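Local coordinates for protein fiber (Murine adenovirus 2, PDB 5NBH) that probably attaches the virus to its host cell through the distal domain of a trimeric fibre, which binds N-acetylglucosamine, at residues A106-V111 and G149-M154; F119-T124 and I211-T216; T166-T171 and G207-T212. One frame throughout, in Å; residues are numbered along the deposited sequence.

Three contacts sample the interior of the β-sandwich head, one along one sheet, one between the two sheets and one between a loop and a strand. Contact 1 joins strand 103-113 of the ABCJ sheet to the segment leading into short strand 152-153, which is added at the edge of that sheet. Contact 2 packs strand 116-125, the neighbour of 103-113, against strand 208-217 of the GHID sheet. Contact 3 brings the loop 166-171 onto the start of that same strand, its second segment overlapping that of contact 2 at Ile211 and Thr212. Their centres lie about 13 to 15 Å apart. Along the chain contacts 1 and 2 interleave, whereas contact 1 closes before contact 3 opens. Met110 physically joins them, its methyl touching Ile168 and Ile211.

Contact 1 of 3, residues A106-V111 and G149-M154; sequences AHIQMV and GRMQVM
The backbone N of Ile108 is hydrogen-bonded to Thr87 OG1, and Ile108 is also backbone-bonded to Thr87 on strand 83-96; the side chain of Ile108 leans toward the methyl end of Met151. Ile108 CG2 lies 3.8 Å from Met151 CE, and the two side chains cross at about a right angle. Two residues along the strand, and so on the same face, Met110 places its SD 3.9 Å from that same CE, again crossing steeply. One methyl thus serves both neighbours. Met151 gets it there with an extended chain that bends only at its end (chi3 69°). The reach is needed because strand 83-96 of the ABCJ sheet lies between strand 103-113 and the edge strand 152-153 in the fibre-head β-sandwich, and Met151 also rests on Tyr85 and Met93 of that strand. A long, unbranched, flexible side chain suits this span, while β-branched Ile108 is at home in an extended strand and offers a compact apolar surface. Phe139 from the facing sheet touches both methionines. Gln109 points away from Met151 and takes the opposite side of its strand, where its OE1 accepts from Asn120 ND2 and its side chain packs on Thr116 of the second subunit.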
# COMPACT_ATOMS: atom_id res chain seq x y z
N ALA A 106 -8.53 -1.23 -19.17
CA ALA A 106 -7.68 -1.04 -18.02
C ALA A 106 -8.49 -1.05 -16.72
O ALA A 106 -9.53 -0.41 -16.64
CB ALA A 106 -6.89 0.25 -18.17
N HIS A 107 -8.01 -1.80 -15.74
CA HIS A 107 -8.49 -1.71 -14.36
C HIS A 107 -7.50 -0.83 -13.63
O HIS A 107 -6.30 -1.03 -13.74
CB HIS A 107 -8.55 -3.07 -13.69
CG HIS A 107 -9.50 -4.03 -14.34
ND1 HIS A 107 -10.83 -4.12 -14.01
CD2 HIS A 107 -9.28 -5.00 -15.27
CE1 HIS A 107 -11.41 -5.06 -14.72
NE2 HIS A 107 -10.49 -5.61 -15.51
N ILE A 108 -8.00 0.17 -12.92
CA ILE A 108 -7.15 1.16 -12.26
C ILE A 108 -7.54 1.33 -10.81
O ILE A 108 -8.74 1.48 -10.51
CB ILE A 108 -7.31 2.52 -12.95
CG1 ILE A 108 -6.91 2.41 -14.43
CG2 ILE A 108 -6.42 3.56 -12.32
CD1 ILE A 108 -7.49 3.53 -15.26
N GLN A 109 -6.55 1.34 -9.92
CA GLN A 109 -6.78 1.73 -8.52
C GLN A 109 -5.81 2.83 -8.10
O GLN A 109 -4.61 2.78 -8.40
CB GLN A 109 -6.64 0.55 -7.58
CG GLN A 109 -7.52 -0.62 -7.93
CD GLN A 109 -6.89 -1.54 -8.93
OE1 GLN A 109 -5.69 -1.84 -8.85
NE2 GLN A 109 -7.68 -2.00 -9.87
N MET A 110 -6.31 3.84 -7.40
CA MET A 110 -5.51 4.92 -6.91
C MET A 110 -5.75 4.97 -5.40
O MET A 110 -6.81 5.37 -4.99
CB MET A 110 -5.90 6.20 -7.61
CG MET A 110 -5.91 6.02 -9.11
SD MET A 110 -6.33 7.50 -10.02
CE MET A 110 -4.93 8.51 -9.69
N VAL A 111 -4.76 4.53 -4.64
CA VAL A 111 -4.89 4.33 -3.18
C VAL A 111 -4.18 5.42 -2.43
O VAL A 111 -2.95 5.56 -2.51
CB VAL A 111 -4.37 2.94 -2.72
CG1 VAL A 111 -4.68 2.73 -1.23
CG2 VAL A 111 -4.98 1.82 -3.55
N GLY A 149 -12.95 7.88 -18.41
CA GLY A 149 -13.86 6.77 -18.21
C GLY A 149 -14.40 6.82 -16.79
O GLY A 149 -14.06 7.73 -16.03
N ARG A 150 -15.17 5.82 -16.43
CA ARG A 150 -15.84 5.83 -15.13
C ARG A 150 -14.91 5.30 -14.02
O ARG A 150 -14.37 4.20 -14.13
CB ARG A 150 -17.15 5.04 -15.18
CG ARG A 150 -17.95 5.06 -13.88
CD ARG A 150 -19.37 4.50 -14.05
NE ARG A 150 -19.87 3.86 -12.83
CZ ARG A 150 -20.29 2.59 -12.77
NH1 ARG A 150 -20.31 1.84 -13.85
NH2 ARG A 150 -20.70 2.09 -11.62
N MET A 151 -14.76 6.10 -12.97
CA MET A 151 -14.09 5.70 -11.74
C MET A 151 -14.98 6.13 -10.58
O MET A 151 -15.83 6.99 -10.75
CB MET A 151 -12.69 6.28 -11.65
CG MET A 151 -11.77 5.76 -12.77
SD MET A 151 -10.06 6.36 -12.63
CE MET A 151 -9.50 5.50 -11.16
N GLN A 152 -14.77 5.48 -9.43
CA GLN A 152 -15.61 5.61 -8.24
C GLN A 152 -14.72 5.62 -7.01
O GLN A 152 -13.72 4.94 -7.00
CB GLN A 152 -16.49 4.36 -8.12
CG GLN A 152 -17.59 4.35 -9.14
CD GLN A 152 -18.52 3.16 -9.07
OE1 GLN A 152 -19.58 3.18 -9.70
NE2 GLN A 152 -18.15 2.13 -8.31
N VAL A 153 -15.10 6.39 -5.99
CA VAL A 153 -14.45 6.27 -4.70
C VAL A 153 -15.17 5.10 -3.98
O VAL A 153 -16.39 5.11 -3.85
CB VAL A 153 -14.54 7.57 -3.86
CG1 VAL A 153 -13.80 7.39 -2.54
CG2 VAL A 153 -13.99 8.78 -4.61
N MET A 154 -14.40 4.08 -3.61
CA MET A 154 -14.93 2.81 -3.08
C MET A 154 -14.44 2.55 -1.66
O MET A 154 -13.23 2.58 -1.36
CB MET A 154 -14.49 1.71 -4.04
CG MET A 154 -14.74 0.27 -3.61
SD MET A 154 -16.47 -0.14 -3.40
CE MET A 154 -17.07 -0.18 -5.08

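Contact 2 of 3, residues F119-T124 and I211-T216; sequences FNIDVT and ITLKST
Phe119 and Ile211 pass alongside each other in opposite directions, the ring carbon CE2 of Phe119 lying 3.7 Å from CD1 of Ile211. Farther along both strands, Ile121 and Leu213 reach toward each other tip to tip, with Ile121 CD1 and Leu213 CD1 also 3.7 Å apart. The same Leu213 methyl touches Ile121 CG2 at 4.0 Å and comes loosely to Phe119 CE1 at 4.4 Å, so it settles between the two residues of the opposing strand. Ile211 CD1 and Leu213 CD1 both approach the Phe119 ring obliquely. Ile121 presents its long branch because CG1 stands anti to the backbone N (chi1 -169°), which carries CD1 out toward Leu213. Branched aliphatic groups around a phenyl ring suit this place, since all four residues are buried and no hydrogen bond crosses between the segments.

Around this shell, Phe119 meets the ring of Phe228 on the adjoining strand and packs on Ile108 and Leu137, Ile211 leans on Met110, and Leu213 is backed by Cys198 and Tyr200. The next residue of the inward row after Leu213, the buried Ser215, is polar but well supplied: its OG is hydrogen-bonded to both Gln133 OE1 and Trp135 NE1. Gln133 and Thr132 bind N-acetylglucosamine in a sugar complex of this protein, though no sugar is bound to this chain; strand 208-217 pairs beside strand 131-140, which carries them, and the side chains of Leu213 and Gln133 are about 8 Å apart.

The axes of segments 119-124 and 211-216 approach to 11.4 Å and cross at -47°, with side chains alone bridging the space: the face-to-face packing of the ABCJ and GHID sheets in an adenovirus fibre-head β-sandwich.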
# COMPACT_ATOMS: atom_id res chain seq x y z
N PHE A 119 -0.54 4.20 -7.27
CA PHE A 119 -1.27 4.04 -8.52
C PHE A 119 -1.00 2.65 -9.06
O PHE A 119 0.16 2.26 -9.13
CB PHE A 119 -0.80 5.11 -9.52
CG PHE A 119 -1.41 5.01 -10.89
CD1 PHE A 119 -0.87 4.16 -11.86
CD2 PHE A 119 -2.57 5.70 -11.18
CE1 PHE A 119 -1.47 4.02 -13.10
CE2 PHE A 119 -3.15 5.58 -12.43
CZ PHE A 119 -2.60 4.74 -13.38
N ASN A 120 -2.04 1.90 -9.38
CA ASN A 120 -1.92 0.58 -9.97
C ASN A 120 -2.80 0.50 -11.18
O ASN A 120 -3.94 0.92 -11.15
CB ASN A 120 -2.39 -0.50 -9.00
CG ASN A 120 -2.13 -1.89 -9.53
OD1 ASN A 120 -0.98 -2.31 -9.64
ND2 ASN A 120 -3.22 -2.62 -9.84
N ILE A 121 -2.27 -0.05 -12.26
CA ILE A 121 -3.03 -0.26 -13.47
C ILE A 121 -2.76 -1.66 -14.03
O ILE A 121 -1.64 -2.15 -13.99
CB ILE A 121 -2.75 0.84 -14.53
CG1 ILE A 121 -3.76 0.74 -15.67
CG2 ILE A 121 -1.31 0.80 -15.01
CD1 ILE A 121 -3.75 1.99 -16.56
N ASP A 122 -3.80 -2.26 -14.56
CA ASP A 122 -3.73 -3.55 -15.22
C ASP A 122 -4.24 -3.32 -16.62
O ASP A 122 -5.42 -3.02 -16.78
CB ASP A 122 -4.65 -4.51 -14.48
CG ASP A 122 -4.32 -5.92 -14.76
OD1 ASP A 122 -3.68 -6.54 -13.90
OD2 ASP A 122 -4.64 -6.38 -15.86
N VAL A 123 -3.37 -3.38 -17.63
CA VAL A 123 -3.72 -2.97 -18.99
C VAL A 123 -3.80 -4.23 -19.82
O VAL A 123 -2.89 -5.04 -19.79
CB VAL A 123 -2.64 -2.05 -19.61
CG1 VAL A 123 -2.95 -1.70 -21.07
CG2 VAL A 123 -2.48 -0.78 -18.81
N THR A 124 -4.89 -4.42 -20.53
CA THR A 124 -5.00 -5.55 -21.45
C THR A 124 -5.26 -4.99 -22.85
O THR A 124 -6.39 -4.65 -23.22
CB THR A 124 -6.11 -6.53 -21.06
OG1 THR A 124 -5.88 -7.00 -19.73
CG2 THR A 124 -6.13 -7.73 -21.99
N ILE A 211 -2.35 11.68 -16.25
CA ILE A 211 -1.40 10.59 -16.06
C ILE A 211 -1.22 9.99 -17.44
O ILE A 211 -2.18 9.46 -18.04
CB ILE A 211 -1.88 9.51 -15.05
CG1 ILE A 211 -2.09 10.14 -13.70
CG2 ILE A 211 -0.92 8.32 -15.01
CD1 ILE A 211 -2.54 9.20 -12.60
N THR A 212 0.01 10.06 -17.92
CA THR A 212 0.32 9.55 -19.27
C THR A 212 1.29 8.40 -19.13
O THR A 212 2.34 8.57 -18.51
CB THR A 212 0.90 10.66 -20.15
OG1 THR A 212 0.02 11.81 -20.11
CG2 THR A 212 1.05 10.22 -21.58
N LEU A 213 0.89 7.23 -19.63
CA LEU A 213 1.71 6.04 -19.62
C LEU A 213 2.20 5.68 -21.00
O LEU A 213 1.44 5.75 -21.95
CB LEU A 213 0.93 4.86 -19.04
CG LEU A 213 0.17 5.14 -17.73
CD1 LEU A 213 -0.68 3.94 -17.40
CD2 LEU A 213 1.11 5.44 -16.58
N LYS A 214 3.46 5.30 -21.13
CA LYS A 214 3.95 4.85 -22.44
C LYS A 214 4.65 3.50 -22.33
O LYS A 214 5.73 3.39 -21.74
CB LYS A 214 4.86 5.89 -23.08
CG LYS A 214 4.20 7.22 -23.36
CD LYS A 214 5.17 8.24 -23.95
CE LYS A 214 4.46 9.58 -24.06
NZ LYS A 214 5.21 10.64 -24.81
N SER A 215 4.00 2.49 -22.88
CA SER A 215 4.52 1.13 -22.88
C SER A 215 5.27 0.84 -24.18
O SER A 215 4.82 1.25 -25.28
CB SER A 215 3.39 0.13 -22.71
OG SER A 215 2.31 0.35 -23.60
N THR A 216 6.37 0.12 -24.09
CA THR A 216 7.17 -0.21 -25.29
C THR A 216 7.13 -1.72 -25.50
O THR A 216 7.43 -2.48 -24.59
CB THR A 216 8.58 0.31 -25.16
OG1 THR A 216 8.53 1.73 -25.14
CG2 THR A 216 9.46 -0.14 -26.33

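Contact 3 of 3, residues T166-T171 and G207-T212; sequences TFILPT and GNFYIT
A loop between short strand 152-153 and strand 179-188 packs into the sandwich core here, setting Ile168, Leu169 and Pro170 against Phe209 near the start of strand 208-217. Pro170 lies over one face of the phenyl ring: its CD is 3.5 Å from the ring centroid and 16° off the ring normal, a CH-pi contact. Its CG reaches the rim, 3.4 Å from Phe209 CE1. Leu169 slides past the base of the aromatic side chain in the opposite direction, with CD2 at 3.8 Å from Phe209 CB. Ile168 adds a looser touch, its CD1 being 4.2 Å from Phe209 CE2. Phe209 extends its ring inward with CG anti to the backbone N (chi1 166°), where it also meets the rings of Phe139 and Tyr204. The loop enters through a 3-10 turn, Leu169 N donating to Thr166 O.

Three loop carbonyls are met from outside the two segments: Ile168 O by Tyr230 OH, Leu169 O by Ser232 OG and Pro170 O by Tyr204 OH. Proline suits the buried spot, having no N-H to satisfy and a rigid ring whose CD hydrogens, polarised by the adjacent nitrogen, probably strengthen the attraction to the aromatic face.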
# COMPACT_ATOMS: atom_id res chain seq x y z
N THR A 166 -10.68 14.60 -4.91
CA THR A 166 -9.56 15.54 -4.95
C THR A 166 -8.28 14.94 -4.37
O THR A 166 -7.20 15.45 -4.60
CB THR A 166 -9.89 16.84 -4.23
OG1 THR A 166 -10.16 16.55 -2.84
CG2 THR A 166 -11.10 17.54 -4.87
N PHE A 167 -8.39 13.85 -3.60
CA PHE A 167 -7.26 13.28 -2.92
C PHE A 167 -6.21 12.63 -3.87
O PHE A 167 -5.14 12.28 -3.42
CB PHE A 167 -7.73 12.26 -1.84
CG PHE A 167 -8.54 11.12 -2.37
CD1 PHE A 167 -7.93 10.03 -2.99
CD2 PHE A 167 -9.91 11.11 -2.27
CE1 PHE A 167 -8.68 8.97 -3.46
CE2 PHE A 167 -10.68 10.07 -2.76
CZ PHE A 167 -10.06 8.99 -3.34
N ILE A 168 -6.53 12.51 -5.17
CA ILE A 168 -5.55 12.00 -6.17
C ILE A 168 -4.68 13.09 -6.79
O ILE A 168 -3.72 12.76 -7.44
CB ILE A 168 -6.22 11.23 -7.32
CG1 ILE A 168 -7.06 12.20 -8.22
CG2 ILE A 168 -6.94 10.01 -6.79
CD1 ILE A 168 -7.45 11.67 -9.56
N LEU A 169 -4.99 14.38 -6.55
CA LEU A 169 -4.35 15.47 -7.29
C LEU A 169 -3.00 15.82 -6.75
O LEU A 169 -2.87 16.12 -5.55
CB LEU A 169 -5.24 16.72 -7.27
CG LEU A 169 -6.57 16.57 -8.01
CD1 LEU A 169 -7.48 17.72 -7.66
CD2 LEU A 169 -6.42 16.49 -9.53
N PRO A 170 -1.94 15.75 -7.59
CA PRO A 170 -0.63 16.19 -7.19
C PRO A 170 -0.40 17.69 -7.43
O PRO A 170 -1.31 18.36 -7.89
CB PRO A 170 0.27 15.37 -8.12
CG PRO A 170 -0.49 15.37 -9.39
CD PRO A 170 -1.95 15.36 -9.02
N THR A 171 0.78 18.19 -7.09
CA THR A 171 1.07 19.62 -7.24
C THR A 171 0.92 20.01 -8.72
O THR A 171 1.40 19.28 -9.62
CB THR A 171 2.47 20.03 -6.69
OG1 THR A 171 2.68 21.43 -6.97
CG2 THR A 171 3.59 19.25 -7.34
N GLY A 207 -6.14 23.08 -17.63
CA GLY A 207 -6.86 23.06 -16.35
C GLY A 207 -7.04 21.67 -15.74
O GLY A 207 -7.67 21.55 -14.68
N ASN A 208 -6.53 20.62 -16.40
CA ASN A 208 -6.81 19.23 -16.01
C ASN A 208 -5.52 18.45 -15.71
O ASN A 208 -4.43 18.84 -16.10
CB ASN A 208 -7.63 18.52 -17.06
CG ASN A 208 -9.08 18.97 -17.07
OD1 ASN A 208 -9.62 19.46 -16.05
ND2 ASN A 208 -9.70 18.84 -18.22
N PHE A 209 -5.67 17.37 -14.94
CA PHE A 209 -4.56 16.52 -14.47
C PHE A 209 -4.49 15.31 -15.39
O PHE A 209 -5.49 14.70 -15.63
CB PHE A 209 -4.87 16.08 -13.02
CG PHE A 209 -4.00 14.95 -12.50
CD1 PHE A 209 -2.64 14.98 -12.65
CD2 PHE A 209 -4.57 13.89 -11.79
CE1 PHE A 209 -1.84 13.97 -12.16
CE2 PHE A 209 -3.79 12.88 -11.27
CZ PHE A 209 -2.43 12.91 -11.46
N TYR A 210 -3.30 15.03 -15.92
CA TYR A 210 -3.02 13.93 -16.80
C TYR A 210 -2.01 12.96 -16.18
O TYR A 210 -0.96 13.36 -15.67
CB TYR A 210 -2.43 14.42 -18.12
CG TYR A 210 -3.37 15.21 -18.99
CD1 TYR A 210 -3.78 16.50 -18.63
CD2 TYR A 210 -3.81 14.69 -20.19
CE1 TYR A 210 -4.65 17.23 -19.42
CE2 TYR A 210 -4.67 15.43 -21.02
CZ TYR A 210 -5.08 16.70 -20.63
OH TYR A 210 -5.91 17.43 -21.45
N ILE A 211 -2.35 11.68 -16.25
CA ILE A 211 -1.40 10.59 -16.06
C ILE A 211 -1.22 9.99 -17.44
O ILE A 211 -2.18 9.46 -18.04
CB ILE A 211 -1.88 9.51 -15.05
CG1 ILE A 211 -2.09 10.14 -13.70
CG2 ILE A 211 -0.92 8.32 -15.01
CD1 ILE A 211 -2.54 9.20 -12.60
N THR A 212 0.01 10.06 -17.92
CA THR A 212 0.32 9.55 -19.27
C THR A 212 1.29 8.40 -19.13
O THR A 212 2.34 8.57 -18.51
CB THR A 212 0.90 10.66 -20.15
OG1 THR A 212 0.02 11.81 -20.11
CG2 THR A 212 1.05 10.22 -21.58